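Local atomic coordinates of endoglucanase (PDB entry 2C4X), a protein that probably breaks down cellulose as a cellulosomal enzyme, this chain being its C-terminal PKD domain and the CBM44 carbohydrate-binding module that follows. Residues A[14-19]-A[25-30]; A[32-37]-A[73-78]; A[184-189]-A[193-198]; A[233-238]-A[243-248]. The protein carries 1 engineered substitution. All blocks are in the same frame, centred on the assembly; numbering follows the deposited sequence.

Contact 1: A[14-19]-A[25-30]; sequences FTFSPE and ENVVFN
Phe16 and Phe29 are a non-hydrogen-bonded pair in an antiparallel beta hairpin of the PKD domain, formed by strands 15-17 and 27-30. Backbone bonding comes from the two flanking pairs. Thr15 and Asn30 exchange two bonds, of which the one from Asn30 N to Thr15 O measures 2.8 Å. Ser17 and Val28 do the same, with Val28 N 2.7 Å from Ser17 O. Between these rungs the carbonyls also receive CA-H...O contacts, such as Phe16 CA to Val28 O at 3.2 Å.

Aromatic packing dominates the buried face, where Phe14, Phe16 and Phe29 form a cluster. The ring of Phe29 lies alongside both others and points the same way, its plane turned by 57° from that of Phe16 and by 68° from that of Phe14. Its CD2 touches the CB of Phe16 at 3.6 Å, while CE2 of Phe14 reaches it near the plane of the Phe29 ring. Val27 CG1 covers one face of the Phe29 ring and also meets Phe16 CB. Beyond the hairpin, Ile91 of strand 84-93 packs against Phe16, Val27 and Phe29, and Trp46 and Phe87 meet Phe14 edge-to-face.

The other face carries Thr15, Ser17, Val28 and Asn30. Thr15 and Asn30 run side by side there, and Asn30 OD1 is hydrogen-bonded to Ser32 OG.

Where the strands part, the cis peptide before Pro18 turns the chain. Glu25, its OE1 hydrogen-bonded to Val22 N and its chain extended with CG anti to the backbone N (chi1 175°), brings its carboxylate to the proline ring, OE2 lying 3.8 Å from Pro18 CG.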
# COMPACT_ATOMS: atom_id res chain seq x y z
N PHE A 14 -6.20 24.83 -3.23
CA PHE A 14 -4.85 24.66 -2.73
C PHE A 14 -4.19 23.43 -3.29
O PHE A 14 -4.87 22.51 -3.77
CB PHE A 14 -4.82 24.66 -1.19
CG PHE A 14 -5.43 23.44 -0.55
CD1 PHE A 14 -6.78 23.43 -0.20
CD2 PHE A 14 -4.66 22.31 -0.29
CE1 PHE A 14 -7.35 22.30 0.41
CE2 PHE A 14 -5.22 21.18 0.30
CZ PHE A 14 -6.56 21.17 0.65
N THR A 15 -2.85 23.43 -3.25
CA THR A 15 -2.03 22.26 -3.49
C THR A 15 -1.15 22.05 -2.24
O THR A 15 -1.10 22.91 -1.35
CB THR A 15 -1.14 22.41 -4.74
OG1 THR A 15 -0.25 23.52 -4.56
CG2 THR A 15 -1.97 22.64 -6.00
N PHE A 16 -0.48 20.90 -2.16
CA PHE A 16 0.45 20.67 -1.05
C PHE A 16 1.68 19.91 -1.52
O PHE A 16 1.66 19.25 -2.56
CB PHE A 16 -0.23 19.96 0.14
CG PHE A 16 -0.88 18.65 -0.21
CD1 PHE A 16 -0.12 17.48 -0.33
CD2 PHE A 16 -2.25 18.58 -0.42
CE1 PHE A 16 -0.72 16.27 -0.67
CE2 PHE A 16 -2.86 17.37 -0.77
CZ PHE A 16 -2.09 16.21 -0.89
N SER A 17 2.75 20.03 -0.74
CA SER A 17 4.02 19.38 -1.01
C SER A 17 4.67 19.02 0.33
O SER A 17 4.64 19.83 1.26
CB SER A 17 4.92 20.35 -1.78
OG SER A 17 6.03 19.66 -2.32
N PRO A 18 5.23 17.79 0.46
CA PRO A 18 5.27 16.74 -0.57
C PRO A 18 3.92 16.06 -0.75
O PRO A 18 3.05 16.14 0.12
CB PRO A 18 6.30 15.74 -0.01
CG PRO A 18 6.16 15.87 1.46
CD PRO A 18 5.90 17.35 1.70
N GLU A 19 3.74 15.39 -1.89
CA GLU A 19 2.50 14.66 -2.19
C GLU A 19 2.27 13.48 -1.25
O GLU A 19 1.13 13.15 -0.92
CB GLU A 19 2.54 14.15 -3.63
CG GLU A 19 2.14 15.21 -4.64
CD GLU A 19 0.70 15.64 -4.49
OE1 GLU A 19 -0.17 14.77 -4.29
OE2 GLU A 19 0.44 16.86 -4.58
N GLU A 25 6.75 14.98 9.21
CA GLU A 25 7.40 15.70 8.12
C GLU A 25 6.55 16.93 7.80
O GLU A 25 5.31 16.85 7.77
CB GLU A 25 7.51 14.81 6.89
CG GLU A 25 8.05 15.51 5.66
CD GLU A 25 8.25 14.59 4.48
OE1 GLU A 25 7.57 13.55 4.39
OE2 GLU A 25 9.10 14.92 3.63
N ASN A 26 7.20 18.07 7.58
CA ASN A 26 6.47 19.27 7.18
C ASN A 26 5.84 19.15 5.80
O ASN A 26 6.50 18.73 4.84
CB ASN A 26 7.37 20.50 7.21
CG ASN A 26 7.51 21.06 8.59
OD1 ASN A 26 6.80 21.99 8.98
ND2 ASN A 26 8.40 20.49 9.35
N VAL A 27 4.56 19.49 5.75
CA VAL A 27 3.78 19.61 4.53
C VAL A 27 3.51 21.11 4.34
O VAL A 27 3.06 21.78 5.26
CB VAL A 27 2.42 18.87 4.63
CG1 VAL A 27 1.62 19.02 3.33
CG2 VAL A 27 2.63 17.40 4.95
N VAL A 28 3.82 21.63 3.16
CA VAL A 28 3.47 23.02 2.88
C VAL A 28 2.19 23.04 2.07
O VAL A 28 2.15 22.52 0.96
CB VAL A 28 4.60 23.78 2.15
CG1 VAL A 28 4.14 25.20 1.79
CG2 VAL A 28 5.86 23.82 3.00
N PHE A 29 1.14 23.63 2.63
CA PHE A 29 -0.11 23.82 1.91
C PHE A 29 -0.07 25.20 1.27
O PHE A 29 0.26 26.19 1.92
CB PHE A 29 -1.32 23.69 2.85
CG PHE A 29 -1.50 22.30 3.41
CD1 PHE A 29 -0.89 21.94 4.61
CD2 PHE A 29 -2.27 21.36 2.73
CE1 PHE A 29 -1.07 20.65 5.14
CE2 PHE A 29 -2.44 20.07 3.23
CZ PHE A 29 -1.84 19.71 4.45
N ASN A 30 -0.41 25.24 -0.01
CA ASN A 30 -0.27 26.46 -0.79
C ASN A 30 -1.59 26.84 -1.46
O ASN A 30 -1.98 26.24 -2.45
CB ASN A 30 0.86 26.28 -1.81
CG ASN A 30 1.22 27.56 -2.53
OD1 ASN A 30 0.37 28.41 -2.77
ND2 ASN A 30 2.49 27.71 -2.88

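Contact 2: A[32-37]-A[73-78]; sequences SNSIDE and VKLIVT. With CA (calcium ion), chain B.
Ser34 OG is hydrogen-bonded to the backbone N of Ile13 and, weakly, to the O of Ala31, and it also packs on strand 69-79. Two methyl groups of that strand close on it: Val77 CG2 at 3.8 Å and Leu75 CD2 at 3.9 Å. The polar partners of this buried hydroxyl are thus backbone atoms of Ile13 and, weakly, Ala31, and what it presents to the strand is van der Waals surface. With chi1 at -60° the oxygen stands beside its own backbone N. The CB of Ser34 makes a separate contact, 4.0 Å from Val77 CG2.

The contact is small but joins a loop between the two sheets to a strand of one of them. In the PKD domain, an immunoglobulin-like beta-sandwich, residues 32-37 belong to the loop that carries the chain from strand 27-30 in one sheet to strand 41-47 in the other. Strand 69-79 is the neighbour of 41-47 in that second sheet, and Ile41 packs on both Ser34 and Val77. Leu75 also packs on Phe14 and Trp46.

Two residues past the serine, Asp36 turns to a calcium ion. Its CG lies anti to the backbone N (chi1 -166°), and both carboxylate oxygens bind the metal, OD1 at 2.5 Å and OD2 at 2.4 Å. A water is a further ligand, with its O 2.4 Å from the calcium. Asn7 OD1, Gln8 O, Asp38 OD1 and Asp79 OD2 complete the shell. Asp79 ends the strand that carries Leu75 and Val77, which ties strand and loop to the N-terminal residues through the same ion.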
# COMPACT_ATOMS: atom_id res chain seq x y z
N SER A 32 -2.20 29.74 -2.88
CA SER A 32 -1.88 31.00 -3.57
C SER A 32 -2.65 31.22 -4.89
O SER A 32 -2.71 32.35 -5.37
CB SER A 32 -0.38 31.14 -3.79
OG SER A 32 0.07 30.23 -4.77
N ASN A 33 -3.25 30.17 -5.45
CA ASN A 33 -4.11 30.36 -6.62
C ASN A 33 -5.55 30.70 -6.28
O ASN A 33 -6.35 30.94 -7.18
CB ASN A 33 -4.01 29.20 -7.62
CG ASN A 33 -2.65 29.12 -8.29
OD1 ASN A 33 -2.15 28.04 -8.57
ND2 ASN A 33 -2.04 30.28 -8.54
N SER A 34 -5.86 30.73 -4.98
CA SER A 34 -7.13 31.29 -4.50
C SER A 34 -7.19 32.77 -4.86
O SER A 34 -6.18 33.48 -4.82
CB SER A 34 -7.29 31.11 -2.98
OG SER A 34 -7.26 29.74 -2.61
N ILE A 35 -8.38 33.25 -5.20
CA ILE A 35 -8.53 34.64 -5.62
C ILE A 35 -9.95 35.15 -5.40
O ILE A 35 -10.91 34.39 -5.54
CB ILE A 35 -8.07 34.83 -7.12
CG1 ILE A 35 -8.10 36.31 -7.52
CG2 ILE A 35 -8.88 33.92 -8.06
CD1 ILE A 35 -7.34 36.62 -8.83
N ASP A 36 -10.07 36.41 -5.01
CA ASP A 36 -11.35 37.09 -5.08
C ASP A 36 -11.34 37.97 -6.32
O ASP A 36 -10.46 38.82 -6.48
CB ASP A 36 -11.63 37.92 -3.82
CG ASP A 36 -13.07 38.33 -3.73
OD1 ASP A 36 -13.95 37.53 -4.13
OD2 ASP A 36 -13.36 39.46 -3.28
N GLU A 37 -12.31 37.75 -7.20
CA GLU A 37 -12.35 38.43 -8.48
C GLU A 37 -12.76 39.91 -8.38
O GLU A 37 -12.34 40.72 -9.21
CB GLU A 37 -13.26 37.68 -9.46
CG GLU A 37 -12.96 36.18 -9.57
CD GLU A 37 -11.66 35.87 -10.29
OE1 GLU A 37 -11.07 36.78 -10.92
OE2 GLU A 37 -11.22 34.71 -10.24
N VAL A 73 -8.42 17.61 4.14
CA VAL A 73 -8.00 18.97 4.46
C VAL A 73 -8.97 19.91 3.77
O VAL A 73 -9.12 19.86 2.55
CB VAL A 73 -6.54 19.25 4.02
CG1 VAL A 73 -6.11 20.71 4.35
CG2 VAL A 73 -5.60 18.23 4.67
N LYS A 74 -9.68 20.71 4.57
CA LYS A 74 -10.64 21.67 4.06
C LYS A 74 -10.10 23.08 4.21
O LYS A 74 -9.71 23.50 5.30
CB LYS A 74 -11.99 21.55 4.77
CG LYS A 74 -13.03 22.57 4.29
CD LYS A 74 -14.35 22.34 5.00
CE LYS A 74 -15.48 23.10 4.34
NZ LYS A 74 -16.73 23.06 5.19
N LEU A 75 -10.08 23.82 3.10
CA LEU A 75 -9.73 25.23 3.13
C LEU A 75 -10.97 26.06 2.91
O LEU A 75 -11.72 25.81 1.96
CB LEU A 75 -8.72 25.56 2.02
CG LEU A 75 -8.50 27.04 1.67
CD1 LEU A 75 -7.74 27.77 2.80
CD2 LEU A 75 -7.76 27.17 0.33
N ILE A 76 -11.17 27.05 3.76
CA ILE A 76 -12.16 28.08 3.52
C ILE A 76 -11.46 29.43 3.34
O ILE A 76 -10.64 29.86 4.16
CB ILE A 76 -13.21 28.17 4.65
CG1 ILE A 76 -13.98 26.85 4.77
CG2 ILE A 76 -14.20 29.32 4.41
CD1 ILE A 76 -14.81 26.71 6.06
N VAL A 77 -11.80 30.10 2.24
CA VAL A 77 -11.26 31.39 1.89
C VAL A 77 -12.38 32.42 2.02
O VAL A 77 -13.49 32.21 1.51
CB VAL A 77 -10.71 31.34 0.43
CG1 VAL A 77 -10.48 32.71 -0.13
CG2 VAL A 77 -9.43 30.52 0.38
N THR A 78 -12.10 33.52 2.71
CA THR A 78 -13.10 34.54 2.96
C THR A 78 -12.60 35.87 2.42
O THR A 78 -11.46 36.25 2.66
CB THR A 78 -13.42 34.65 4.48
OG1 THR A 78 -13.75 33.34 4.97
CG2 THR A 78 -14.58 35.61 4.76
CA CA B . -15.70 39.17 -3.42
O HOH W 1 -15.31 41.19 -2.16

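Contact 3: A[184-189]-A[193-198]; sequences YIMPHT and SEVLWN
Tyr184 and Trp197 pack tightly between residues 184-189 and 193-198. The tyrosine ring and the six-membered ring of Trp197 form an offset stack, planes 22° apart, in which Trp197 CH2 sits over one face of the tyrosine, 3.4 Å from Tyr184 CG. The CB of Tyr184 lies over the same six-membered ring in turn, a CH-pi contact. Trp197 leaves its backbone heading away from the partner segment; CG anti to the backbone N (chi1 -179°), together with chi2, brings the six-membered ring back over Tyr184. Met186, a selenomethionine here, adds a Met-aromatic contact at the indole edge, SE being 3.8 Å from Trp197 CE3; its CG packs on Val195 CG1 at 3.5 Å.

Ile185 O is gripped twice by Asn198. The backbone N comes from one face of the carbonyl plane (3.1 Å from Asn198 N to Ile185 O), and the side-chain ND2 from the opposite face (3.2 Å to the same oxygen).

Farther along, the pairing thins to single bonds, Leu196 N to Pro187 O and Thr189 N to Glu194 O. Ser193, Glu194 and Val195 are exposed at this end, where Asp191 OD1 binds the hydroxyls of both Thr189 and Ser193. Trp197 is exposed too, and an accessible tryptophan stacked on a tyrosine is consistent with a sugar-binding surface in a carbohydrate-binding module.

Strand 178-187 runs between strand 229-238, where Gln230 accepts the Tyr184 hydroxyl, and strand 198-203 at the edge of a five-stranded antiparallel sheet.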
# COMPACT_ATOMS: atom_id res chain seq x y z
N TYR A 184 -1.60 -15.16 -4.43
CA TYR A 184 -2.83 -15.92 -4.49
C TYR A 184 -3.45 -16.09 -3.13
O TYR A 184 -2.79 -15.98 -2.09
CB TYR A 184 -2.60 -17.30 -5.13
CG TYR A 184 -1.79 -18.26 -4.28
CD1 TYR A 184 -2.42 -19.10 -3.34
CD2 TYR A 184 -0.41 -18.35 -4.44
CE1 TYR A 184 -1.68 -19.99 -2.57
CE2 TYR A 184 0.34 -19.23 -3.67
CZ TYR A 184 -0.29 -20.05 -2.74
OH TYR A 184 0.48 -20.92 -2.01
N ILE A 185 -4.75 -16.34 -3.15
CA ILE A 185 -5.46 -16.84 -1.98
C ILE A 185 -6.35 -17.99 -2.41
O ILE A 185 -7.09 -17.90 -3.40
CB ILE A 185 -6.24 -15.74 -1.22
CG1 ILE A 185 -6.74 -16.30 0.13
CG2 ILE A 185 -7.39 -15.18 -2.07
CD1 ILE A 185 -6.99 -15.28 1.17
N MSE A 186 -6.23 -19.09 -1.69
CA MSE A 186 -6.85 -20.34 -2.05
C MSE A 186 -7.70 -20.88 -0.89
O MSE A 186 -7.20 -21.64 -0.06
CB MSE A 186 -5.77 -21.34 -2.47
CG MSE A 186 -6.29 -22.68 -2.93
SE MSE A 186 -4.91 -23.83 -3.74
CE MSE A 186 -3.60 -23.70 -2.33
N PRO A 187 -8.98 -20.44 -0.81
CA PRO A 187 -9.92 -21.10 0.10
C PRO A 187 -10.20 -22.53 -0.35
O PRO A 187 -10.21 -22.83 -1.55
CB PRO A 187 -11.19 -20.25 -0.02
CG PRO A 187 -10.77 -18.99 -0.70
CD PRO A 187 -9.60 -19.32 -1.54
N HIS A 188 -10.41 -23.41 0.62
CA HIS A 188 -10.69 -24.81 0.35
C HIS A 188 -11.51 -25.35 1.51
O HIS A 188 -11.44 -24.80 2.62
CB HIS A 188 -9.38 -25.61 0.20
CG HIS A 188 -8.46 -25.50 1.39
ND1 HIS A 188 -8.46 -26.41 2.42
CD2 HIS A 188 -7.52 -24.58 1.71
CE1 HIS A 188 -7.58 -26.05 3.33
NE2 HIS A 188 -6.99 -24.94 2.92
N THR A 189 -12.30 -26.39 1.26
CA THR A 189 -12.93 -27.14 2.33
C THR A 189 -11.82 -27.81 3.17
O THR A 189 -10.74 -28.11 2.64
CB THR A 189 -13.89 -28.23 1.79
OG1 THR A 189 -13.19 -29.06 0.85
CG2 THR A 189 -15.12 -27.62 1.12
N SER A 193 -11.66 -31.29 -0.77
CA SER A 193 -12.56 -31.76 -1.81
C SER A 193 -13.00 -30.64 -2.78
O SER A 193 -13.34 -30.90 -3.94
CB SER A 193 -13.79 -32.40 -1.17
OG SER A 193 -14.45 -31.43 -0.37
N GLU A 194 -12.98 -29.40 -2.30
CA GLU A 194 -13.29 -28.24 -3.13
C GLU A 194 -12.26 -27.17 -2.88
O GLU A 194 -11.98 -26.83 -1.73
CB GLU A 194 -14.68 -27.69 -2.82
CG GLU A 194 -15.80 -28.67 -3.11
CD GLU A 194 -17.14 -28.18 -2.63
OE1 GLU A 194 -17.62 -27.14 -3.14
OE2 GLU A 194 -17.71 -28.85 -1.75
N VAL A 195 -11.72 -26.62 -3.96
CA VAL A 195 -10.67 -25.63 -3.89
C VAL A 195 -11.04 -24.44 -4.79
O VAL A 195 -11.52 -24.62 -5.91
CB VAL A 195 -9.34 -26.27 -4.33
CG1 VAL A 195 -8.21 -25.26 -4.32
CG2 VAL A 195 -9.00 -27.48 -3.47
N LEU A 196 -10.83 -23.22 -4.28
CA LEU A 196 -11.05 -22.02 -5.10
C LEU A 196 -9.73 -21.31 -5.32
O LEU A 196 -8.99 -21.08 -4.39
CB LEU A 196 -12.04 -21.06 -4.43
CG LEU A 196 -13.38 -21.63 -3.95
CD1 LEU A 196 -14.21 -20.54 -3.26
CD2 LEU A 196 -14.17 -22.24 -5.10
N TRP A 197 -9.46 -20.95 -6.56
CA TRP A 197 -8.21 -20.29 -6.89
C TRP A 197 -8.44 -18.82 -7.24
O TRP A 197 -9.19 -18.50 -8.17
CB TRP A 197 -7.51 -21.02 -8.04
CG TRP A 197 -6.19 -20.42 -8.41
CD1 TRP A 197 -5.94 -19.62 -9.48
CD2 TRP A 197 -4.95 -20.55 -7.71
NE1 TRP A 197 -4.62 -19.26 -9.51
CE2 TRP A 197 -3.99 -19.81 -8.42
CE3 TRP A 197 -4.57 -21.23 -6.54
CZ2 TRP A 197 -2.66 -19.73 -8.01
CZ3 TRP A 197 -3.25 -21.14 -6.13
CH2 TRP A 197 -2.30 -20.40 -6.87
N ASN A 198 -7.83 -17.94 -6.44
CA ASN A 198 -7.83 -16.51 -6.72
C ASN A 198 -6.39 -16.03 -6.77
O ASN A 198 -5.61 -16.30 -5.85
CB ASN A 198 -8.58 -15.75 -5.62
CG ASN A 198 -9.96 -16.33 -5.38
OD1 ASN A 198 -10.90 -16.00 -6.09
ND2 ASN A 198 -10.07 -17.22 -4.39

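Contact 4: A[233-238]-A[243-248]; sequences IQVQTI and FTIYVD. With CA (calcium ion), chain C; EDO (1,2-ethanediol), chain F.
Ile233 and Val247 meet tip to tip across the interior of the CBM44 beta-sandwich. The CD1 of Ile233 fits between both valine methyls, 3.6 Å from Val247 CG2 and 3.7 Å from Val247 CG1. One step along, Val235 divides its branches: CG2 slides past the end of Ile245, 3.7 Å from Ile245 CD1, while CG1 approaches the ring of Phe243, 4.0 Å from its CZ. Thr237 closes the row by bringing its methyl to the edge of that ring, CG2 lying 3.9 Å from Phe243 CZ. Ile245 CD1, from the same strand as the ring, lies in the ring plane at another part of its rim, beside CE2.

The torsion of Thr237 explains which branch is used. CG2 stands anti to the carbonyl carbon and faces the phenyl ring, whereas OG1 (chi1 63°) is hydrogen-bonded to the O of Gly146, so the polar branch is satisfied outside the apolar row.

In the next shell, Ile181 packs on Ile233 and Val235, Ile170 on Ile233 and Ile245, Trp140 on Val235, and Val142 on Phe243. Asp248, beside Val247, leaves this interior: its OD1 and OD2 bind a calcium ion at 2.6 Å and 2.5 Å. Asp99, Asn104, Glu106, Lys133 and Arg136 supply the remaining protein ligands, and the N of Phe132 also bonds to Asp248 OD2.

The strand axes stay 10.9 Å apart and run nearly antiparallel, at 160°, as befits partners in two facing sheets. Each is a central strand: 229-238 lies between 148-155 and 178-187, and 241-251 between 137-145 and 165-172.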
# COMPACT_ATOMS: atom_id res chain seq x y z
N ILE A 233 2.55 -16.53 -2.43
CA ILE A 233 3.04 -16.10 -3.72
C ILE A 233 3.57 -17.33 -4.44
O ILE A 233 4.32 -18.13 -3.86
CB ILE A 233 4.12 -15.01 -3.59
CG1 ILE A 233 3.56 -13.79 -2.85
CG2 ILE A 233 4.65 -14.60 -4.98
CD1 ILE A 233 4.61 -12.96 -2.19
N GLN A 234 3.15 -17.48 -5.69
CA GLN A 234 3.61 -18.57 -6.55
C GLN A 234 4.48 -18.01 -7.68
O GLN A 234 4.15 -16.98 -8.28
CB GLN A 234 2.43 -19.34 -7.13
CG GLN A 234 2.83 -20.61 -7.85
CD GLN A 234 1.65 -21.35 -8.45
OE1 GLN A 234 1.09 -20.94 -9.47
NE2 GLN A 234 1.27 -22.47 -7.83
N VAL A 235 5.59 -18.69 -7.95
CA VAL A 235 6.44 -18.39 -9.10
C VAL A 235 6.47 -19.58 -10.05
O VAL A 235 6.61 -20.72 -9.62
CB VAL A 235 7.88 -18.02 -8.65
CG1 VAL A 235 8.77 -17.83 -9.84
CG2 VAL A 235 7.86 -16.74 -7.87
N GLN A 236 6.32 -19.31 -11.35
CA GLN A 236 6.51 -20.33 -12.38
C GLN A 236 7.92 -20.22 -12.93
O GLN A 236 8.33 -19.16 -13.42
CB GLN A 236 5.47 -20.20 -13.50
CG GLN A 236 5.51 -21.33 -14.54
CD GLN A 236 4.89 -20.95 -15.88
OE1 GLN A 236 3.98 -20.11 -15.95
NE2 GLN A 236 5.38 -21.57 -16.95
N THR A 237 8.68 -21.31 -12.84
CA THR A 237 10.05 -21.34 -13.33
C THR A 237 10.11 -22.03 -14.69
O THR A 237 9.34 -22.95 -14.97
CB THR A 237 11.00 -22.01 -12.33
OG1 THR A 237 10.62 -23.38 -12.14
CG2 THR A 237 10.97 -21.28 -10.97
N ILE A 238 11.03 -21.56 -15.54
CA ILE A 238 11.12 -22.06 -16.92
C ILE A 238 12.46 -22.69 -17.27
O ILE A 238 12.58 -23.36 -18.30
CB ILE A 238 10.75 -20.97 -17.96
CG1 ILE A 238 11.43 -19.64 -17.62
CG2 ILE A 238 9.23 -20.83 -18.03
CD1 ILE A 238 11.88 -18.84 -18.83
N PHE A 243 17.55 -17.70 -7.77
CA PHE A 243 17.12 -16.31 -7.69
C PHE A 243 16.50 -15.98 -6.33
O PHE A 243 15.99 -16.87 -5.63
CB PHE A 243 16.16 -15.96 -8.84
CG PHE A 243 14.92 -16.82 -8.90
CD1 PHE A 243 14.92 -18.04 -9.57
CD2 PHE A 243 13.74 -16.39 -8.30
CE1 PHE A 243 13.77 -18.83 -9.62
CE2 PHE A 243 12.59 -17.18 -8.34
CZ PHE A 243 12.61 -18.40 -9.01
N THR A 244 16.53 -14.71 -5.96
CA THR A 244 16.03 -14.28 -4.66
C THR A 244 14.96 -13.21 -4.77
O THR A 244 15.18 -12.14 -5.36
CB THR A 244 17.18 -13.85 -3.71
OG1 THR A 244 18.01 -14.98 -3.44
CG2 THR A 244 16.62 -13.34 -2.38
N ILE A 245 13.80 -13.52 -4.21
CA ILE A 245 12.67 -12.60 -4.17
C ILE A 245 12.52 -12.09 -2.74
O ILE A 245 12.74 -12.84 -1.79
CB ILE A 245 11.38 -13.30 -4.67
CG1 ILE A 245 11.43 -13.42 -6.20
CG2 ILE A 245 10.12 -12.57 -4.22
CD1 ILE A 245 10.60 -14.55 -6.75
N TYR A 246 12.18 -10.81 -2.60
CA TYR A 246 11.90 -10.24 -1.29
C TYR A 246 10.42 -9.91 -1.18
O TYR A 246 9.79 -9.47 -2.14
CB TYR A 246 12.76 -9.00 -1.04
CG TYR A 246 14.24 -9.28 -1.03
CD1 TYR A 246 14.97 -9.34 -2.22
CD2 TYR A 246 14.93 -9.51 0.16
CE1 TYR A 246 16.33 -9.61 -2.23
CE2 TYR A 246 16.29 -9.78 0.17
CZ TYR A 246 16.99 -9.82 -1.03
OH TYR A 246 18.34 -10.08 -1.04
N VAL A 247 9.86 -10.15 0.01
CA VAL A 247 8.44 -9.97 0.27
C VAL A 247 8.27 -9.26 1.61
O VAL A 247 8.89 -9.65 2.60
CB VAL A 247 7.68 -11.33 0.34
CG1 VAL A 247 6.19 -11.11 0.59
CG2 VAL A 247 7.89 -12.15 -0.95
N ASP A 248 7.44 -8.23 1.63
CA ASP A 248 7.24 -7.45 2.85
C ASP A 248 5.94 -6.71 2.80
O ASP A 248 5.39 -6.49 1.72
CB ASP A 248 8.39 -6.45 3.07
CG ASP A 248 8.40 -5.86 4.47
OD1 ASP A 248 7.83 -6.48 5.39
OD2 ASP A 248 8.98 -4.76 4.67
CA CA C . 8.65 -4.79 7.16
C1 EDO F . 0.23 -24.59 -4.84
O1 EDO F . 0.25 -24.06 -3.51
C2 EDO F . -1.09 -24.25 -5.52
O2 EDO F . -0.96 -24.43 -6.93

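Along the chain the four contacts follow one another without overlap, the first two in the PKD domain and the last two in the CBM44 module. Contacts 1 and 2 have centres about 15 Å apart and touch where Phe14 packs on Leu75 and Phe29 on Val73, so the hairpin and the four-stranded sheet share one core. Contacts 3 and 4, about 20 Å apart between centres, meet through neighbouring strands 178-187 and 229-238, Tyr184 packing on Ile233 and Gln234. Between domains the separation is far larger: contacts 2 and 3 are about 53 Å apart between centres. Each domain thus has its own hydrophobic core and calcium site, consistent with two separately folded modules.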